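Local coordinates for protein actinorhodin polyketide putative beta-ketoacyl synthase 2 (Streptomyces coelicolor A3, PDB 1TQY) that serves as the chain length factor of the actinorhodin polyketide synthase, a ketosynthase-family subunit thought to govern polyketide length together with its ketosynthase partner, at residues Ser10-Val16 with Arg255-Glu261; Pro74-Ser79 with Gly115-Phe119; Ala86-Leu91 with Ala240-Leu244; Pro389-Val394 with Ala405-Arg410. All coordinates share one frame; numbering follows the deposited sequence.

Contact 1: residues Ser10-Val16 with Arg255-Glu261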
loop_
_atom_site.group_PDB
_atom_site.type_symbol
_atom_site.label_atom_id
_atom_site.label_comp_id
_atom_site.label_asym_id
_atom_site.label_seq_id
_atom_site.Cartn_x
_atom_site.Cartn_y
_atom_site.Cartn_z
ATOM N N SER B 10 16.599 -6.245 18.022
ATOM C CA SER B 10 17.595 -5.720 17.041
ATOM C C SER B 10 17.374 -6.305 15.643
ATOM O O SER B 10 17.434 -7.518 15.459
ATOM C CB SER B 10 19.011 -6.050 17.523
ATOM O OG SER B 10 19.990 -5.486 16.668
ATOM N N VAL B 11 17.125 -5.440 14.665
ATOM C CA VAL B 11 16.889 -5.883 13.289
ATOM C C VAL B 11 18.103 -5.621 12.406
ATOM O O VAL B 11 18.543 -4.482 12.272
ATOM C CB VAL B 11 15.674 -5.160 12.669
ATOM C CG1 VAL B 11 15.458 -5.623 11.226
ATOM C CG2 VAL B 11 14.438 -5.427 13.503
ATOM N N LEU B 12 18.633 -6.670 11.789
ATOM C CA LEU B 12 19.803 -6.517 10.939
ATOM C C LEU B 12 19.484 -6.668 9.456
ATOM O O LEU B 12 18.480 -7.271 9.084
ATOM C CB LEU B 12 20.866 -7.549 11.331
ATOM C CG LEU B 12 21.217 -7.641 12.822
ATOM C CD1 LEU B 12 22.129 -8.831 13.049
ATOM C CD2 LEU B 12 21.889 -6.356 13.280
ATOM N N ILE B 13 20.346 -6.092 8.623
ATOM C CA ILE B 13 20.228 -6.176 7.172
ATOM C C ILE B 13 21.286 -7.227 6.826
ATOM O O ILE B 13 22.488 -6.938 6.867
ATOM C CB ILE B 13 20.648 -4.855 6.467
ATOM C CG1 ILE B 13 19.997 -3.644 7.145
ATOM C CG2 ILE B 13 20.301 -4.927 4.976
ATOM C CD1 ILE B 13 18.523 -3.538 6.959
ATOM N N THR B 14 20.851 -8.435 6.493
ATOM C CA THR B 14 21.788 -9.514 6.186
ATOM C C THR B 14 22.047 -9.736 4.702
ATOM O O THR B 14 23.084 -10.283 4.324
ATOM C CB THR B 14 21.303 -10.846 6.786
ATOM O OG1 THR B 14 19.951 -11.081 6.379
ATOM C CG2 THR B 14 21.365 -10.806 8.304
ATOM N N GLY B 15 21.105 -9.322 3.866
ATOM C CA GLY B 15 21.283 -9.502 2.441
ATOM C C GLY B 15 20.684 -8.375 1.626
ATOM O O GLY B 15 19.619 -7.860 1.954
ATOM N N VAL B 16 21.368 -7.979 0.562
ATOM C CA VAL B 16 20.851 -6.908 -0.276
ATOM C C VAL B 16 20.842 -7.306 -1.747
ATOM O O VAL B 16 21.628 -8.146 -2.181
ATOM C CB VAL B 16 21.671 -5.597 -0.089
ATOM C CG1 VAL B 16 21.783 -5.264 1.401
ATOM C CG2 VAL B 16 23.044 -5.732 -0.716
ATOM N N ARG B 255 24.084 -17.127 10.416
ATOM C CA ARG B 255 24.406 -15.896 9.703
ATOM C C ARG B 255 24.939 -14.899 10.722
ATOM O O ARG B 255 24.167 -14.220 11.395
ATOM C CB ARG B 255 23.145 -15.335 9.027
ATOM C CG ARG B 255 23.348 -14.030 8.269
ATOM C CD ARG B 255 24.262 -14.217 7.072
ATOM N NE ARG B 255 24.481 -12.973 6.338
ATOM C CZ ARG B 255 25.231 -12.876 5.246
ATOM N NH1 ARG B 255 25.836 -13.950 4.760
ATOM N NH2 ARG B 255 25.381 -11.709 4.636
ATOM N N HIS B 256 26.262 -14.829 10.844
ATOM C CA HIS B 256 26.901 -13.918 11.792
ATOM C C HIS B 256 27.428 -12.673 11.095
ATOM O O HIS B 256 28.012 -11.791 11.723
ATOM C CB HIS B 256 28.065 -14.612 12.501
ATOM C CG HIS B 256 27.691 -15.907 13.148
ATOM N ND1 HIS B 256 27.415 -17.047 12.426
ATOM C CD2 HIS B 256 27.521 -16.235 14.450
ATOM C CE1 HIS B 256 27.090 -18.024 13.254
ATOM N NE2 HIS B 256 27.146 -17.557 14.488
ATOM N N ASP B 257 27.227 -12.606 9.788
ATOM C CA ASP B 257 27.698 -11.464 9.035
ATOM C C ASP B 257 26.507 -10.678 8.489
ATOM O O ASP B 257 25.553 -11.258 7.967
ATOM C CB ASP B 257 28.615 -11.952 7.908
ATOM C CG ASP B 257 29.334 -10.824 7.209
ATOM O OD1 ASP B 257 29.786 -9.881 7.901
ATOM O OD2 ASP B 257 29.464 -10.896 5.962
ATOM N N ALA B 258 26.552 -9.356 8.634
ATOM C CA ALA B 258 25.474 -8.501 8.147
ATOM C C ALA B 258 26.014 -7.157 7.663
ATOM O O ALA B 258 27.208 -6.892 7.757
ATOM C CB ALA B 258 24.425 -8.295 9.240
ATOM N N TYR B 259 25.128 -6.317 7.138
ATOM C CA TYR B 259 25.516 -5.007 6.627
ATOM C C TYR B 259 25.390 -3.930 7.692
ATOM O O TYR B 259 26.149 -2.966 7.705
ATOM C CB TYR B 259 24.641 -4.647 5.429
ATOM C CG TYR B 259 24.928 -5.461 4.190
ATOM C CD1 TYR B 259 25.773 -4.974 3.197
ATOM C CD2 TYR B 259 24.355 -6.721 4.006
ATOM C CE1 TYR B 259 26.040 -5.720 2.050
ATOM C CE2 TYR B 259 24.619 -7.474 2.863
ATOM C CZ TYR B 259 25.459 -6.966 1.892
ATOM O OH TYR B 259 25.719 -7.688 0.752
ATOM N N GLY B 260 24.419 -4.096 8.577
ATOM C CA GLY B 260 24.219 -3.120 9.619
ATOM C C GLY B 260 22.904 -3.362 10.315
ATOM O O GLY B 260 22.209 -4.348 10.045
ATOM N N GLU B 261 22.561 -2.448 11.214
ATOM C CA GLU B 261 21.331 -2.530 11.983
ATOM C C GLU B 261 20.404 -1.387 11.607
ATOM O O GLU B 261 20.850 -0.269 11.355
ATOM C CB GLU B 261 21.650 -2.434 13.479
ATOM C CG GLU B 261 20.427 -2.428 14.383
ATOM C CD GLU B 261 20.740 -1.955 15.799
ATOM O OE1 GLU B 261 21.914 -2.052 16.218
ATOM O OE2 GLU B 261 19.806 -1.499 16.493
HETATM O O HOH W 1 17.217 -2.618 15.597
#
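I13 offers both its backbone N-H and its carbonyl to residues 259-260, joining strand 11-20 to strand 260-269 in an antiparallel pairing within the thiolase fold. I13 N donates to G260 O at 2.9 Å, while Y259 N reaches I13 O at 2.7 Å in a nearly straight bond. L12 and E261 follow as a non-hydrogen-bonded pair in which the CA-H of each faces a carbonyl: L12 CA approaches G260 O, and E261 CA approaches V11 O. A water extends the polar link, accepting from V11 N and donating to E261 OE2, 3.0 Å from each.

The third direct bond is weak. R255 NH2 comes within 2.7 Å of T14 O, but the angle at the hydrogen is only 122°. The arginine leaves its backbone with CG opposite N (chi1 179°) and bends at chi2, so that its CG passes T14 CG2 while the guanidinium lies obliquely to the carbonyl. T14 OG1 bonds to E245, on strand 238-246, and the Y259 hydroxyl is tied to D93.

Packing accounts for the remainder. A258 CB sits against L12 CB and T14 CG2. The Y259 ring receives I13 O at its edge. Over one face lies V16 CG1, 3.9 Å from the ring centroid and 12° off the normal, while V16 CG2 touches Y259 OH at 3.6 Å.

Contact 2: residues Pro74-Ser79 with Gly115-Phe119; sequences PQTDPS and GGFDF
D77 reaches across to the turn at G116 and the first residues of helix 117-129. D77 CB rests 3.6 Å from G116 CA, with F119 CB a little farther off. With CG placed opposite the backbone N (chi1 179°), the carboxylate is carried over this glycine, and D77 CG itself lies 3.3 Å from G116 CA.

The two oxygens then divide their work. D77 OD1 is directed at the second helix and accepts from F119 N at 2.9 Å, met nearly along its C-O axis. D77 OD2 turns back to its own segment, where S79 N, at 2.9 Å, supplies the capping bond of an Asx turn; D77 is the N-cap of helix 78-93. S79 OG donates to D77 OD2 as well, at 2.8 Å from the opposite face of the carboxylate plane. A water accepts from D118 N at 2.7 Å and lies within hydrogen-bonding distance of D77 OD2, probably donating to it and so bridging the two helix starts.

Beyond the carboxylate, P78 CD packs on D118 CB, and P74 O approaches the edge of the F119 ring. One aspartate thus serves the amino ends of two helices. Their dipoles would probably stabilise its negative charge, offsetting the nearness of D118, whose own carboxylate is paired with R122.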
loop_
_atom_site.group_PDB
_atom_site.type_symbol
_atom_site.label_atom_id
_atom_site.label_comp_id
_atom_site.label_asym_id
_atom_site.label_seq_id
_atom_site.Cartn_x
_atom_site.Cartn_y
_atom_site.Cartn_z
ATOM N N PRO B 74 5.255 -13.871 -19.045
ATOM C CA PRO B 74 3.964 -13.441 -19.601
ATOM C C PRO B 74 3.100 -12.613 -18.651
ATOM O O PRO B 74 2.315 -11.772 -19.082
ATOM C CB PRO B 74 3.254 -14.758 -19.929
ATOM C CG PRO B 74 4.339 -15.783 -19.950
ATOM C CD PRO B 74 5.307 -15.335 -18.908
ATOM N N GLN B 75 3.240 -12.868 -17.354
ATOM C CA GLN B 75 2.419 -12.203 -16.345
ATOM C C GLN B 75 3.098 -11.120 -15.515
ATOM O O GLN B 75 2.491 -10.577 -14.590
ATOM C CB GLN B 75 1.838 -13.255 -15.389
ATOM C CG GLN B 75 2.902 -14.040 -14.610
ATOM C CD GLN B 75 2.315 -14.997 -13.589
ATOM O OE1 GLN B 75 1.817 -16.065 -13.934
ATOM N NE2 GLN B 75 2.373 -14.614 -12.322
ATOM N N THR B 76 4.337 -10.785 -15.842
ATOM C CA THR B 76 5.044 -9.780 -15.074
ATOM C C THR B 76 5.429 -8.521 -15.839
ATOM O O THR B 76 5.828 -8.563 -17.008
ATOM C CB THR B 76 6.302 -10.379 -14.440
ATOM O OG1 THR B 76 7.079 -11.024 -15.455
ATOM C CG2 THR B 76 5.917 -11.391 -13.373
ATOM N N ASP B 77 5.287 -7.400 -15.141
ATOM C CA ASP B 77 5.611 -6.078 -15.655
ATOM C C ASP B 77 7.116 -5.905 -15.488
ATOM O O ASP B 77 7.743 -6.633 -14.713
ATOM C CB ASP B 77 4.885 -5.023 -14.804
ATOM C CG ASP B 77 5.184 -3.592 -15.247
ATOM O OD1 ASP B 77 4.574 -3.152 -16.243
ATOM O OD2 ASP B 77 6.037 -2.928 -14.607
ATOM N N PRO B 78 7.720 -4.946 -16.205
ATOM C CA PRO B 78 9.165 -4.771 -16.038
ATOM C C PRO B 78 9.547 -4.552 -14.576
ATOM O O PRO B 78 10.539 -5.112 -14.092
ATOM C CB PRO B 78 9.468 -3.548 -16.888
ATOM C CG PRO B 78 8.532 -3.716 -18.024
ATOM C CD PRO B 78 7.232 -4.174 -17.358
ATOM N N SER B 79 8.767 -3.737 -13.877
ATOM C CA SER B 79 9.052 -3.464 -12.463
ATOM C C SER B 79 9.078 -4.747 -11.622
ATOM O O SER B 79 9.965 -4.931 -10.790
ATOM C CB SER B 79 8.007 -2.508 -11.871
ATOM O OG SER B 79 6.725 -3.104 -11.878
ATOM N N GLY B 115 3.093 0.778 -9.761
ATOM C CA GLY B 115 2.545 -0.536 -10.043
ATOM C C GLY B 115 3.035 -0.954 -11.420
ATOM O O GLY B 115 3.961 -0.343 -11.961
ATOM N N GLY B 116 2.416 -1.980 -11.997
ATOM C CA GLY B 116 2.824 -2.437 -13.312
ATOM C C GLY B 116 2.216 -1.568 -14.387
ATOM O O GLY B 116 1.367 -2.026 -15.139
ATOM N N PHE B 117 2.664 -0.317 -14.480
ATOM C CA PHE B 117 2.099 0.608 -15.448
ATOM C C PHE B 117 2.327 0.276 -16.933
ATOM O O PHE B 117 1.406 0.437 -17.724
ATOM C CB PHE B 117 2.558 2.036 -15.147
ATOM C CG PHE B 117 1.536 3.078 -15.518
ATOM C CD1 PHE B 117 0.353 3.189 -14.798
ATOM C CD2 PHE B 117 1.720 3.890 -16.629
ATOM C CE1 PHE B 117 -0.636 4.089 -15.178
ATOM C CE2 PHE B 117 0.731 4.795 -17.017
ATOM C CZ PHE B 117 -0.449 4.890 -16.290
ATOM N N ASP B 118 3.526 -0.167 -17.318
ATOM C CA ASP B 118 3.767 -0.515 -18.712
ATOM C C ASP B 118 2.741 -1.582 -19.093
ATOM O O ASP B 118 2.086 -1.501 -20.131
ATOM C CB ASP B 118 5.174 -1.081 -18.918
ATOM C CG ASP B 118 5.404 -1.555 -20.356
ATOM O OD1 ASP B 118 5.696 -0.723 -21.235
ATOM O OD2 ASP B 118 5.282 -2.763 -20.599
ATOM N N PHE B 119 2.597 -2.579 -18.230
ATOM C CA PHE B 119 1.657 -3.655 -18.479
ATOM C C PHE B 119 0.226 -3.144 -18.591
ATOM O O PHE B 119 -0.479 -3.470 -19.543
ATOM C CB PHE B 119 1.743 -4.718 -17.370
ATOM C CG PHE B 119 1.077 -6.024 -17.728
ATOM C CD1 PHE B 119 -0.311 -6.133 -17.764
ATOM C CD2 PHE B 119 1.846 -7.133 -18.073
ATOM C CE1 PHE B 119 -0.928 -7.323 -18.142
ATOM C CE2 PHE B 119 1.237 -8.328 -18.454
ATOM C CZ PHE B 119 -0.154 -8.422 -18.488
HETATM O O HOH W 2 5.777 -0.345 -15.772
#

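Contact 3: residues Ala86-Leu91 with Ala240-Leu244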
loop_
_atom_site.group_PDB
_atom_site.type_symbol
_atom_site.label_atom_id
_atom_site.label_comp_id
_atom_site.label_asym_id
_atom_site.label_seq_id
_atom_site.Cartn_x
_atom_site.Cartn_y
_atom_site.Cartn_z
ATOM N N ALA B 86 15.918 -8.810 -7.880
ATOM C CA ALA B 86 16.497 -8.168 -6.711
ATOM C C ALA B 86 16.261 -9.053 -5.493
ATOM O O ALA B 86 17.196 -9.358 -4.753
ATOM C CB ALA B 86 15.848 -6.803 -6.501
ATOM N N ALA B 87 15.014 -9.473 -5.297
ATOM C CA ALA B 87 14.668 -10.309 -4.156
ATOM C C ALA B 87 15.497 -11.589 -4.101
ATOM O O ALA B 87 16.029 -11.941 -3.052
ATOM C CB ALA B 87 13.178 -10.639 -4.175
ATOM N N ASP B 88 15.614 -12.283 -5.228
ATOM C CA ASP B 88 16.383 -13.525 -5.250
ATOM C C ASP B 88 17.831 -13.283 -4.836
ATOM O O ASP B 88 18.369 -13.997 -3.979
ATOM C CB ASP B 88 16.328 -14.163 -6.641
ATOM C CG ASP B 88 17.102 -15.466 -6.712
ATOM O OD1 ASP B 88 16.712 -16.435 -6.021
ATOM O OD2 ASP B 88 18.106 -15.523 -7.460
ATOM N N TRP B 89 18.458 -12.272 -5.438
ATOM C CA TRP B 89 19.848 -11.912 -5.124
ATOM C C TRP B 89 20.045 -11.558 -3.652
ATOM O O TRP B 89 21.083 -11.871 -3.061
ATOM C CB TRP B 89 20.316 -10.721 -5.987
ATOM C CG TRP B 89 20.567 -11.075 -7.421
ATOM C CD1 TRP B 89 20.719 -12.331 -7.938
ATOM C CD2 TRP B 89 20.720 -10.165 -8.524
ATOM N NE1 TRP B 89 20.952 -12.260 -9.293
ATOM C CE2 TRP B 89 20.959 -10.946 -9.679
ATOM C CE3 TRP B 89 20.677 -8.769 -8.647
ATOM C CZ2 TRP B 89 21.157 -10.377 -10.945
ATOM C CZ3 TRP B 89 20.874 -8.198 -9.909
ATOM C CH2 TRP B 89 21.112 -9.006 -11.042
ATOM N N ALA B 90 19.048 -10.904 -3.063
ATOM C CA ALA B 90 19.122 -10.509 -1.659
ATOM C C ALA B 90 19.100 -11.739 -0.743
ATOM O O ALA B 90 19.858 -11.814 0.226
ATOM C CB ALA B 90 17.961 -9.575 -1.321
ATOM N N LEU B 91 18.227 -12.697 -1.060
ATOM C CA LEU B 91 18.118 -13.921 -0.276
ATOM C C LEU B 91 19.391 -14.761 -0.337
ATOM O O LEU B 91 19.784 -15.372 0.662
ATOM C CB LEU B 91 16.926 -14.763 -0.734
ATOM C CG LEU B 91 15.543 -14.315 -0.237
ATOM C CD1 LEU B 91 14.448 -15.146 -0.908
ATOM C CD2 LEU B 91 15.480 -14.481 1.282
ATOM N N ALA B 240 15.821 -1.621 -4.869
ATOM C CA ALA B 240 16.529 -2.627 -4.105
ATOM C C ALA B 240 15.598 -3.410 -3.213
ATOM O O ALA B 240 14.516 -2.954 -2.857
ATOM C CB ALA B 240 17.605 -1.969 -3.265
ATOM N N ILE B 241 16.025 -4.609 -2.869
ATOM C CA ILE B 241 15.254 -5.447 -1.978
ATOM C C ILE B 241 16.291 -5.894 -0.969
ATOM O O ILE B 241 17.435 -6.171 -1.329
ATOM C CB ILE B 241 14.675 -6.665 -2.718
ATOM C CG1 ILE B 241 13.607 -6.207 -3.730
ATOM C CG2 ILE B 241 14.088 -7.649 -1.722
ATOM C CD1 ILE B 241 12.344 -5.595 -3.112
ATOM N N LEU B 242 15.926 -5.920 0.302
ATOM C CA LEU B 242 16.873 -6.371 1.303
ATOM C C LEU B 242 16.228 -7.333 2.269
ATOM O O LEU B 242 15.009 -7.358 2.422
ATOM C CB LEU B 242 17.505 -5.199 2.066
ATOM C CG LEU B 242 16.968 -3.767 2.047
ATOM C CD1 LEU B 242 17.871 -2.930 2.957
ATOM C CD2 LEU B 242 16.974 -3.187 0.620
ATOM N N VAL B 243 17.064 -8.142 2.904
ATOM C CA VAL B 243 16.599 -9.135 3.854
ATOM C C VAL B 243 16.879 -8.633 5.262
ATOM O O VAL B 243 18.022 -8.387 5.628
ATOM C CB VAL B 243 17.319 -10.488 3.615
ATOM C CG1 VAL B 243 16.913 -11.499 4.671
ATOM C CG2 VAL B 243 16.975 -11.005 2.225
ATOM N N LEU B 244 15.823 -8.443 6.037
ATOM C CA LEU B 244 15.989 -7.992 7.399
ATOM C C LEU B 244 15.578 -9.149 8.277
ATOM O O LEU B 244 14.687 -9.924 7.916
ATOM C CB LEU B 244 15.093 -6.791 7.703
ATOM C CG LEU B 244 14.901 -5.685 6.676
ATOM C CD1 LEU B 244 14.419 -4.451 7.408
ATOM C CD2 LEU B 244 16.181 -5.397 5.920
#
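I241 points at helix 78-93 and spreads its two branches over successive alanines. I241 CG1, opposite the carbonyl carbon (chi1 -68°), runs to A86 CB at 3.6 Å. I241 CG2 takes the other direction and lies 3.7 Å from A87 CA, with A87 CB close behind and A90 CB at its margin. The small methyls let the helix settle directly onto the strand: A90 CB comes within 3.4 Å of I241 O and is also in contact with V243.

This is the helix-on-sheet packing of the layered thiolase fold. The axes of helix 86-91 and strand 240-244 approach to 7.1 Å and run in the same general sense, at a crossing angle of -32°. A86 and A90 turn their methyls to the strand, A87 flanks them, and I241 and V243 point back at the helix. L242, on the reverse face of that strand, packs instead on V350 and V351 of helix 345-359, so the strand is sandwiched between two helices.

V243 meets the next turn through CG2 alone: V243 CG2 touches A90 CB at 3.9 Å and stands 3.6 Å from A90 O. L91 starts out alongside the strand, yet L91 CD2 swings in against the same V243 CG2 at 3.9 Å, the two side chains crossing at about a right angle.

Contact 4: residues Pro389-Val394 with Ala405-Arg410; sequences PRTALV and AAVLRR
A392 and L408 bond to each other twice. L408 N donates to A392 O at 2.8 Å in an almost straight line. The return bond, from A392 N to L408 O, measures 3.0 Å. V394 and A406 repeat the arrangement, with V394 N to A406 O at 2.8 Å and a return bond from A406 N to V394 O. R410 N closes the row on R390 O, also at 2.8 Å. Between these pairs, the non-hydrogen-bonded partners T391-R409 and L393-V407 bring CA-H groups to carbonyls, as where T391 CA lies 3.3 Å from L408 O.

The ladder belongs to the beta hairpin of strands 391-398 and 402-410; the axes of residues 391-394 and 405-410 run 163° apart, nearly antiparallel. Its outer strand edges continue the fold: T391 and L393 bond to residues 300-303, while A405 and V407 bond to strand 260-269.

Side chains pack on both faces. On one, T391 CG2 lies beside V407 CG2 at 4.0 Å, the two pointing the same way. L393 CG lies opposite the backbone N (chi1 171°), which carries CD1 across to A405 CB. On the other, V394 CG2 approaches L408 CD1, and L408 goes on to helix 345-359. At the open end of the hairpin, R390 crosses R409 with guanidinium planes 72° apart; R390 NH2 is 3.6 Å from R409 CD, and R409 NH2 is bound to A292 O. R390 CG rests on R410 CB at 3.5 Å.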
loop_
_atom_site.group_PDB
_atom_site.type_symbol
_atom_site.label_atom_id
_atom_site.label_comp_id
_atom_site.label_asym_id
_atom_site.label_seq_id
_atom_site.Cartn_x
_atom_site.Cartn_y
_atom_site.Cartn_z
ATOM N N PRO B 389 32.284 6.450 8.707
ATOM C CA PRO B 389 31.048 6.695 9.462
ATOM C C PRO B 389 30.536 5.414 10.120
ATOM O O PRO B 389 30.749 4.317 9.606
ATOM C CB PRO B 389 30.092 7.222 8.396
ATOM C CG PRO B 389 30.547 6.494 7.167
ATOM C CD PRO B 389 32.052 6.608 7.260
ATOM N N ARG B 390 29.866 5.554 11.257
ATOM C CA ARG B 390 29.346 4.394 11.968
ATOM C C ARG B 390 27.825 4.462 12.078
ATOM O O ARG B 390 27.154 3.453 12.302
ATOM C CB ARG B 390 29.962 4.324 13.365
ATOM C CG ARG B 390 30.083 2.915 13.913
ATOM C CD ARG B 390 30.036 2.890 15.439
ATOM N NE ARG B 390 28.683 3.143 15.940
ATOM C CZ ARG B 390 28.344 3.129 17.225
ATOM N NH1 ARG B 390 29.269 2.875 18.145
ATOM N NH2 ARG B 390 27.085 3.354 17.587
ATOM N N THR B 391 27.284 5.663 11.932
ATOM C CA THR B 391 25.842 5.864 12.013
ATOM C C THR B 391 25.416 6.767 10.871
ATOM O O THR B 391 25.998 7.826 10.653
ATOM C CB THR B 391 25.442 6.518 13.346
ATOM O OG1 THR B 391 25.821 5.656 14.426
ATOM C CG2 THR B 391 23.940 6.753 13.397
ATOM N N ALA B 392 24.395 6.344 10.142
ATOM C CA ALA B 392 23.915 7.120 9.020
ATOM C C ALA B 392 22.425 7.368 9.141
ATOM O O ALA B 392 21.694 6.526 9.667
ATOM C CB ALA B 392 24.209 6.383 7.718
ATOM N N LEU B 393 21.988 8.541 8.685
ATOM C CA LEU B 393 20.570 8.891 8.674
ATOM C C LEU B 393 20.185 8.929 7.193
ATOM O O LEU B 393 20.898 9.512 6.376
ATOM C CB LEU B 393 20.315 10.276 9.304
ATOM C CG LEU B 393 18.880 10.807 9.131
ATOM C CD1 LEU B 393 17.934 10.030 10.023
ATOM C CD2 LEU B 393 18.805 12.309 9.474
ATOM N N VAL B 394 19.078 8.277 6.852
ATOM C CA VAL B 394 18.576 8.238 5.478
ATOM C C VAL B 394 17.216 8.929 5.476
ATOM O O VAL B 394 16.376 8.665 6.335
ATOM C CB VAL B 394 18.426 6.779 4.962
ATOM C CG1 VAL B 394 17.860 6.774 3.535
ATOM C CG2 VAL B 394 19.790 6.085 4.973
ATOM N N ALA B 405 12.240 8.924 7.706
ATOM C CA ALA B 405 13.620 8.935 8.153
ATOM C C ALA B 405 13.999 7.578 8.732
ATOM O O ALA B 405 13.175 6.903 9.350
ATOM C CB ALA B 405 13.820 10.025 9.188
ATOM N N ALA B 406 15.252 7.188 8.535
ATOM C CA ALA B 406 15.731 5.906 9.018
ATOM C C ALA B 406 17.169 6.027 9.482
ATOM O O ALA B 406 18.015 6.585 8.783
ATOM C CB ALA B 406 15.632 4.870 7.916
ATOM N N VAL B 407 17.451 5.508 10.668
ATOM C CA VAL B 407 18.811 5.568 11.186
ATOM C C VAL B 407 19.427 4.173 11.166
ATOM O O VAL B 407 18.820 3.211 11.627
ATOM C CB VAL B 407 18.834 6.192 12.606
ATOM C CG1 VAL B 407 17.599 5.789 13.360
ATOM C CG2 VAL B 407 20.097 5.764 13.350
ATOM N N LEU B 408 20.628 4.073 10.607
ATOM C CA LEU B 408 21.334 2.797 10.493
ATOM C C LEU B 408 22.634 2.823 11.287
ATOM O O LEU B 408 23.216 3.885 11.505
ATOM C CB LEU B 408 21.661 2.518 9.023
ATOM C CG LEU B 408 20.498 2.548 8.027
ATOM C CD1 LEU B 408 21.026 2.366 6.633
ATOM C CD2 LEU B 408 19.501 1.453 8.373
ATOM N N ARG B 409 23.090 1.648 11.712
ATOM C CA ARG B 409 24.338 1.544 12.462
ATOM C C ARG B 409 25.266 0.498 11.870
ATOM O O ARG B 409 24.817 -0.508 11.327
ATOM C CB ARG B 409 24.081 1.170 13.919
ATOM C CG ARG B 409 23.423 2.232 14.752
ATOM C CD ARG B 409 23.992 2.205 16.159
ATOM N NE ARG B 409 23.239 3.078 17.049
ATOM C CZ ARG B 409 22.018 2.803 17.498
ATOM N NH1 ARG B 409 21.419 1.673 17.143
ATOM N NH2 ARG B 409 21.394 3.665 18.290
ATOM N N ARG B 410 26.565 0.748 11.993
ATOM C CA ARG B 410 27.593 -0.160 11.500
ATOM C C ARG B 410 27.487 -1.463 12.280
ATOM O O ARG B 410 27.327 -1.445 13.502
ATOM C CB ARG B 410 28.978 0.447 11.742
ATOM C CG ARG B 410 29.984 0.306 10.599
ATOM C CD ARG B 410 30.374 -1.135 10.276
ATOM N NE ARG B 410 29.364 -1.848 9.493
ATOM C CZ ARG B 410 29.576 -3.021 8.897
ATOM N NH1 ARG B 410 30.761 -3.612 8.995
ATOM N NH2 ARG B 410 28.604 -3.603 8.211
#

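How the contacts relate
Contacts 1, 3 and 4 form a continuous series through neighbouring strands. Contact 1 meets contact 3 where G15 O and V243 N, 2.7 Å apart, and T14 N and V243 O probably hydrogen-bond; the centres of the two contacts lie about 12 Å apart. On its other side contact 1 meets contact 4, about 13 Å away between centres, through Y259 O and R410 NH2 at 2.6 Å and through E261 O and R409 N. Contacts 3 and 4 do not touch. Contact 2 lies apart, about 33 Å from contact 4 between centres, but shares helix 78-93 with contact 3: one holds its start, the other its later turns. The P78 side chain is about 14 Å from the bound sodium ion, which P21 and Q58 coordinate.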